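Local coordinates for protein Asp/Glu-specific dipeptidyl-peptidase (Flavobacterium psychrophilum, PDB 5JXF) that removes dipeptides from the N-terminus of oligopeptides as a serine peptidase of family S46, with strict specificity for Asp or Glu at the P1 position, at residues 79-82 and 86-89; 403-408 and 540-545. All coordinates share one frame; numbering follows the deposited sequence.

Contact 1 comes first along the chain and is closed before contact 2 opens; their centres lie 36 Å apart, their nearest atoms about 20 Å, and they do not touch. Contact 1 (79-82 with 86-89) is a tight hairpin of strands 80-81 and 85-89 in an antiparallel sheet, with the Thr86 side chain about 7 Å from the bound aspartic acid and about 6 Å from the side chain of Ser662, the probable charge-relay serine. Contact 2 (403-408 with 540-545) joins helices 386-415 and 530-545 through segments 132 residues apart along the chain, in a largely helical region away from the annotated sites. One contact thus lies in the beta framework near the active site, the other in the helical part.

Contact 1. Residues 79-82 and 86-89; sequences PHFN and TSEV
The carbonyl carbon of Thr86 lies 4.0 Å from Phe81 CB in the hairpin of strands 80-81 and 85-89, part of an antiparallel sheet in the catalytic region of this peptidase. Thr86 and His80 form an antiparallel non-hydrogen-bonded pair whose side chains diverge. The Thr86 side chain points away from 79-82: its OG1 bonds to Gly660 O and Tyr285 N, and its backbone pairs with that of Ser662, the probable charge-relay serine, which ties the hairpin to the active-site side. Ser87 and Pro79 carry much of the contact. The backbone N of Ser87 donates to Pro79 O at 3.1 Å, and its OG donates to the same Pro79 O at 3.2 Å from above the carbonyl plane, so one oxygen is gripped twice. With chi1 at 64°, OG sits between the backbone N and the carbonyl carbon, which also brings it 3.3 Å from Pro79 CG, whereas Ser87 CB lies obliquely against the Phe81 ring, 3.8 Å from Phe81 CD1. That ring continues away to meet Phe241 edge-to-face. Glu88 adds little beyond its CA beside the proline ring. Val89 closes the row with an apolar touch, CG2 resting 4.0 Å from Pro79 CD.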
ATOM      1  N   PRO A  79     -22.909  21.275 -18.782  1.00 37.20           N
ATOM      2  CA  PRO A  79     -22.996  22.511 -18.000  1.00 40.31           C
ATOM      3  C   PRO A  79     -22.118  22.516 -16.734  1.00 45.43           C
ATOM      4  O   PRO A  79     -21.723  21.461 -16.189  1.00 35.98           O
ATOM      5  CB  PRO A  79     -24.477  22.574 -17.627  1.00 34.11           C
ATOM      6  CG  PRO A  79     -24.896  21.108 -17.543  1.00 31.64           C
ATOM      7  CD  PRO A  79     -24.074  20.387 -18.583  1.00 29.18           C
ATOM      8  N   HIS A  80     -21.821  23.732 -16.297  1.00 36.73           N
ATOM      9  CA  HIS A  80     -21.166  24.021 -15.031  1.00 38.95           C
ATOM     10  C   HIS A  80     -22.124  23.667 -13.906  1.00 44.96           C
ATOM     11  O   HIS A  80     -23.258  24.144 -13.897  1.00 46.85           O
ATOM     12  CB  HIS A  80     -20.803  25.510 -14.965  1.00 41.59           C
ATOM     13  CG  HIS A  80     -19.548  25.831 -14.243  1.00 43.61           C
ATOM     14  ND1 HIS A  80     -18.979  24.988 -13.294  1.00 43.73           N
ATOM     15  CD2 HIS A  80     -18.741  26.912 -14.288  1.00 39.68           C
ATOM     16  CE1 HIS A  80     -17.884  25.531 -12.826  1.00 39.85           C
ATOM     17  NE2 HIS A  80     -17.716  26.713 -13.406  1.00 53.97           N
ATOM     18  N   PHE A  81     -21.672  22.868 -12.944  1.00 38.68           N
ATOM     19  CA  PHE A  81     -22.534  22.440 -11.842  1.00 37.53           C
ATOM     20  C   PHE A  81     -22.223  23.220 -10.567  1.00 40.38           C
ATOM     21  O   PHE A  81     -21.205  23.002  -9.916  1.00 42.11           O
ATOM     22  CB  PHE A  81     -22.384  20.924 -11.594  1.00 40.31           C
ATOM     23  CG  PHE A  81     -23.391  20.363 -10.629  1.00 37.61           C
ATOM     24  CD1 PHE A  81     -24.605  19.892 -11.084  1.00 34.70           C
ATOM     25  CD2 PHE A  81     -23.116  20.304  -9.271  1.00 42.17           C
ATOM     26  CE1 PHE A  81     -25.545  19.362 -10.203  1.00 37.10           C
ATOM     27  CE2 PHE A  81     -24.045  19.772  -8.382  1.00 47.50           C
ATOM     28  CZ  PHE A  81     -25.266  19.312  -8.851  1.00 46.55           C
ATOM     29  N   ASN A  82     -23.111  24.146 -10.235  1.00 48.68           N
ATOM     30  CA  ASN A  82     -22.940  25.063  -9.113  1.00 48.20           C
ATOM     31  C   ASN A  82     -21.629  25.826  -9.088  1.00 48.55           C
ATOM     32  O   ASN A  82     -21.168  26.194  -8.018  1.00 52.42           O
ATOM     33  CB  ASN A  82     -23.095  24.316  -7.796  1.00 50.63           C
ATOM     34  CG  ASN A  82     -23.721  25.179  -6.721  1.00 60.34           C
ATOM     35  OD1 ASN A  82     -24.416  26.162  -7.022  1.00 60.78           O
ATOM     36  ND2 ASN A  82     -23.491  24.822  -5.462  1.00 62.73           N
ATOM     37  N   THR A  86     -18.386  19.848 -12.686  1.00 42.63           N
ATOM     38  CA  THR A  86     -18.928  19.645 -14.009  1.00 49.87           C
ATOM     39  C   THR A  86     -20.075  18.643 -13.919  1.00 53.78           C
ATOM     40  O   THR A  86     -20.139  17.876 -12.972  1.00 43.11           O
ATOM     41  CB  THR A  86     -17.843  19.176 -14.968  1.00 43.03           C
ATOM     42  OG1 THR A  86     -16.734  20.085 -14.898  1.00 41.03           O
ATOM     43  CG2 THR A  86     -18.355  19.166 -16.365  1.00 42.10           C
ATOM     44  N   SER A  87     -21.011  18.717 -14.863  1.00 42.44           N
ATOM     45  CA  SER A  87     -22.102  17.767 -14.983  1.00 39.63           C
ATOM     46  C   SER A  87     -22.356  17.560 -16.471  1.00 32.88           C
ATOM     47  O   SER A  87     -21.771  18.252 -17.294  1.00 34.23           O
ATOM     48  CB  SER A  87     -23.350  18.267 -14.271  1.00 47.01           C
ATOM     49  OG  SER A  87     -23.824  19.445 -14.893  1.00 44.37           O
ATOM     50  N   GLU A  88     -23.158  16.564 -16.828  1.00 31.46           N
ATOM     51  CA  GLU A  88     -23.423  16.322 -18.237  1.00 38.37           C
ATOM     52  C   GLU A  88     -24.863  15.874 -18.442  1.00 39.17           C
ATOM     53  O   GLU A  88     -25.411  15.128 -17.642  1.00 36.76           O
ATOM     54  CB  GLU A  88     -22.467  15.291 -18.827  1.00 41.06           C
ATOM     55  CG  GLU A  88     -22.545  13.926 -18.178  1.00 45.94           C
ATOM     56  CD  GLU A  88     -21.380  13.682 -17.243  1.00 54.15           C
ATOM     57  OE1 GLU A  88     -20.889  14.664 -16.653  1.00 50.93           O
ATOM     58  OE2 GLU A  88     -20.948  12.518 -17.117  1.00 49.97           O
ATOM     59  N   VAL A  89     -25.491  16.387 -19.497  1.00 41.54           N
ATOM     60  CA  VAL A  89     -26.865  16.012 -19.817  1.00 34.32           C
ATOM     61  C   VAL A  89     -26.908  14.639 -20.488  1.00 36.74           C
ATOM     62  O   VAL A  89     -26.227  14.423 -21.491  1.00 38.35           O
ATOM     63  CB  VAL A  89     -27.529  17.043 -20.742  1.00 34.47           C
ATOM     64  CG1 VAL A  89     -29.015  16.785 -20.776  1.00 35.82           C
ATOM     65  CG2 VAL A  89     -27.219  18.490 -20.260  1.00 28.71           C
TER

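Contact 2. Residues 403-408 and 540-545; sequences VSRDYF and DNYSKN
Tyr542 holds CG anti to the backbone N (chi1 168°), Phe408 does likewise, and these torsions send each ring off its own helix into the space between the two, where the rings overlap. The result is an offset stack, with centroids 4.3 Å apart and planes inclined by only 9°. The closest pair of ring atoms is Phe408 CE2 and Tyr542 CD2, at 3.6 Å. Because the rings are displaced, Tyr542 CB also comes over the Phe408 face, 3.9 Å from the centroid and close to the ring normal, in a CH-pi contact. This is side-chain packing between helices 386-415 and 530-545 in the helical part of the protein, and the backbones come nearest at the same pair, Phe408 CA to Tyr542 CA at 7.4 Å. Tyr423 meets the Phe408 ring edge-to-face, and Tyr474 of helix 460-477 adds a further side-chain contact, so this ring is buried among aromatics.

One turn back, Arg405 runs extended from CG to NE past the hydroxyl end of Tyr542. Arg405 CG lies 3.3 Å from Tyr542 OH and also borders CE1 of that ring, so the aliphatic part of the arginine bears on the outer end of the ring, with the guanidinium plane tilted 47° to it. Without the Tyr542 ring, as with an alanine here, Phe408 would probably lose its stacking partner and the Arg405 chain the surface it lies along. Beyond this pairing, Arg405 touches Tyr550 and Tyr542 touches Ala547, both of helix 547-571.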
ATOM      1  N   VAL A 403       3.087  32.727   4.983  1.00 72.63           N
ATOM      2  CA  VAL A 403       2.940  31.700   5.995  1.00 70.71           C
ATOM      3  C   VAL A 403       1.962  32.129   7.090  1.00 69.00           C
ATOM      4  O   VAL A 403       0.998  31.425   7.376  1.00 77.31           O
ATOM      5  CB  VAL A 403       4.303  31.357   6.627  1.00 73.00           C
ATOM      6  CG1 VAL A 403       4.117  30.664   7.965  1.00 75.44           C
ATOM      7  CG2 VAL A 403       5.116  30.502   5.671  1.00 76.52           C
ATOM      8  N   SER A 404       2.215  33.290   7.687  1.00 76.20           N
ATOM      9  CA  SER A 404       1.382  33.813   8.767  1.00 80.20           C
ATOM     10  C   SER A 404      -0.061  34.003   8.271  1.00 77.60           C
ATOM     11  O   SER A 404      -1.031  33.805   9.010  1.00 82.57           O
ATOM     12  CB  SER A 404       1.968  35.132   9.290  1.00 88.14           C
ATOM     13  OG  SER A 404       1.361  35.544  10.502  1.00 94.60           O
ATOM     14  N   ARG A 405      -0.196  34.370   7.003  1.00 66.17           N
ATOM     15  CA  ARG A 405      -1.503  34.468   6.384  1.00 72.77           C
ATOM     16  C   ARG A 405      -2.189  33.102   6.346  1.00 71.51           C
ATOM     17  O   ARG A 405      -3.370  32.978   6.681  1.00 65.88           O
ATOM     18  CB  ARG A 405      -1.374  35.030   4.974  1.00 75.44           C
ATOM     19  CG  ARG A 405      -2.680  35.357   4.327  1.00 70.56           C
ATOM     20  CD  ARG A 405      -2.440  35.897   2.941  1.00 70.46           C
ATOM     21  NE  ARG A 405      -3.676  35.990   2.170  1.00 72.43           N
ATOM     22  CZ  ARG A 405      -4.150  35.028   1.392  1.00 72.57           C
ATOM     23  NH1 ARG A 405      -3.492  33.879   1.274  1.00 63.83           N
ATOM     24  NH2 ARG A 405      -5.286  35.219   0.727  1.00 79.56           N
ATOM     25  N   ASP A 406      -1.444  32.083   5.931  1.00 73.19           N
ATOM     26  CA  ASP A 406      -1.988  30.730   5.845  1.00 72.95           C
ATOM     27  C   ASP A 406      -2.518  30.272   7.190  1.00 70.96           C
ATOM     28  O   ASP A 406      -3.605  29.704   7.283  1.00 67.31           O
ATOM     29  CB  ASP A 406      -0.931  29.753   5.339  1.00 76.83           C
ATOM     30  CG  ASP A 406      -0.730  29.837   3.842  1.00 83.71           C
ATOM     31  OD1 ASP A 406      -1.635  30.345   3.140  1.00 81.04           O
ATOM     32  OD2 ASP A 406       0.332  29.381   3.369  1.00 92.87           O
ATOM     33  N   TYR A 407      -1.740  30.542   8.232  1.00 74.81           N
ATOM     34  CA  TYR A 407      -2.157  30.221   9.586  1.00 74.14           C
ATOM     35  C   TYR A 407      -3.427  30.985   9.961  1.00 67.42           C
ATOM     36  O   TYR A 407      -4.296  30.439  10.633  1.00 63.48           O
ATOM     37  CB  TYR A 407      -1.028  30.511  10.589  1.00 74.90           C
ATOM     38  CG  TYR A 407       0.008  29.407  10.695  1.00 75.66           C
ATOM     39  CD1 TYR A 407      -0.252  28.255  11.434  1.00 74.25           C
ATOM     40  CD2 TYR A 407       1.242  29.513  10.064  1.00 76.36           C
ATOM     41  CE1 TYR A 407       0.669  27.233  11.528  1.00 65.98           C
ATOM     42  CE2 TYR A 407       2.183  28.487  10.162  1.00 75.89           C
ATOM     43  CZ  TYR A 407       1.884  27.353  10.898  1.00 71.29           C
ATOM     44  OH  TYR A 407       2.796  26.331  10.999  1.00 73.90           O
ATOM     45  N   PHE A 408      -3.558  32.234   9.519  1.00 74.17           N
ATOM     46  CA  PHE A 408      -4.771  32.991   9.847  1.00 68.97           C
ATOM     47  C   PHE A 408      -6.011  32.473   9.103  1.00 61.55           C
ATOM     48  O   PHE A 408      -7.037  32.194   9.725  1.00 62.68           O
ATOM     49  CB  PHE A 408      -4.591  34.482   9.561  1.00 70.41           C
ATOM     50  CG  PHE A 408      -5.818  35.291   9.855  1.00 75.75           C
ATOM     51  CD1 PHE A 408      -6.093  35.707  11.146  1.00 76.63           C
ATOM     52  CD2 PHE A 408      -6.715  35.619   8.841  1.00 72.38           C
ATOM     53  CE1 PHE A 408      -7.234  36.449  11.423  1.00 72.44           C
ATOM     54  CE2 PHE A 408      -7.855  36.352   9.112  1.00 68.99           C
ATOM     55  CZ  PHE A 408      -8.114  36.765  10.407  1.00 67.73           C
ATOM     56  N   ASP A 540      -7.592  42.150  13.549  1.00 84.55           N
ATOM     57  CA  ASP A 540      -6.967  43.434  13.252  1.00 92.12           C
ATOM     58  C   ASP A 540      -5.444  43.321  13.359  1.00 95.23           C
ATOM     59  O   ASP A 540      -4.723  44.124  12.771  1.00 97.50           O
ATOM     60  CB  ASP A 540      -7.522  44.560  14.142  1.00 92.19           C
ATOM     61  CG  ASP A 540      -7.604  44.183  15.600  1.00 96.50           C
ATOM     62  OD1 ASP A 540      -6.629  43.616  16.133  1.00102.60           O
ATOM     63  OD2 ASP A 540      -8.655  44.462  16.216  1.00 97.42           O
ATOM     64  N   ASN A 541      -4.956  42.304  14.067  1.00 90.87           N
ATOM     65  CA  ASN A 541      -3.531  41.994  14.031  1.00 88.65           C
ATOM     66  C   ASN A 541      -3.117  41.556  12.632  1.00 91.12           C
ATOM     67  O   ASN A 541      -2.062  41.948  12.133  1.00 94.44           O
ATOM     68  CB  ASN A 541      -3.172  40.906  15.042  1.00 85.58           C
ATOM     69  CG  ASN A 541      -1.735  40.442  14.909  1.00 87.36           C
ATOM     70  OD1 ASN A 541      -0.823  41.034  15.483  1.00 94.34           O
ATOM     71  ND2 ASN A 541      -1.527  39.375  14.147  1.00 86.48           N
ATOM     72  N   TYR A 542      -3.954  40.731  12.008  1.00 84.75           N
ATOM     73  CA  TYR A 542      -3.714  40.300  10.638  1.00 83.95           C
ATOM     74  C   TYR A 542      -3.900  41.465   9.660  1.00 83.00           C
ATOM     75  O   TYR A 542      -3.002  41.781   8.873  1.00 76.58           O
ATOM     76  CB  TYR A 542      -4.641  39.132  10.263  1.00 82.06           C
ATOM     77  CG  TYR A 542      -4.652  38.809   8.780  1.00 83.20           C
ATOM     78  CD1 TYR A 542      -3.546  38.223   8.170  1.00 82.27           C
ATOM     79  CD2 TYR A 542      -5.771  39.082   7.991  1.00 80.21           C
ATOM     80  CE1 TYR A 542      -3.545  37.931   6.812  1.00 81.91           C
ATOM     81  CE2 TYR A 542      -5.784  38.786   6.635  1.00 79.80           C
ATOM     82  CZ  TYR A 542      -4.668  38.211   6.052  1.00 87.13           C
ATOM     83  OH  TYR A 542      -4.674  37.917   4.706  1.00 93.89           O
ATOM     84  N   SER A 543      -5.060  42.110   9.731  1.00 84.61           N
ATOM     85  CA  SER A 543      -5.434  43.115   8.736  1.00 89.00           C
ATOM     86  C   SER A 543      -4.545  44.352   8.785  1.00 91.45           C
ATOM     87  O   SER A 543      -4.501  45.126   7.832  1.00 96.02           O
ATOM     88  CB  SER A 543      -6.890  43.537   8.915  1.00 85.12           C
ATOM     89  OG  SER A 543      -7.073  44.168  10.166  1.00 88.73           O
ATOM     90  N   LYS A 544      -3.837  44.544   9.890  1.00 90.06           N
ATOM     91  CA  LYS A 544      -2.988  45.717   9.999  1.00 92.04           C
ATOM     92  C   LYS A 544      -1.501  45.387   9.940  1.00 93.07           C
ATOM     93  O   LYS A 544      -0.714  46.188   9.443  1.00 97.27           O
ATOM     94  CB  LYS A 544      -3.316  46.485  11.281  1.00 94.90           C
ATOM     95  CG  LYS A 544      -4.783  46.903  11.382  1.00 89.83           C
ATOM     96  N   ASN A 545      -1.110  44.211  10.418  1.00 88.47           N
ATOM     97  CA  ASN A 545       0.315  43.914  10.561  1.00 90.70           C
ATOM     98  C   ASN A 545       0.855  42.811   9.655  1.00 91.83           C
ATOM     99  O   ASN A 545       2.033  42.463   9.733  1.00 92.37           O
ATOM    100  CB  ASN A 545       0.619  43.559  12.016  1.00 93.36           C
ATOM    101  CG  ASN A 545       0.112  44.606  12.981  1.00 97.11           C
ATOM    102  OD1 ASN A 545      -0.022  45.779  12.624  1.00 98.34           O
ATOM    103  ND2 ASN A 545      -0.171  44.192  14.213  1.00 96.20           N
TER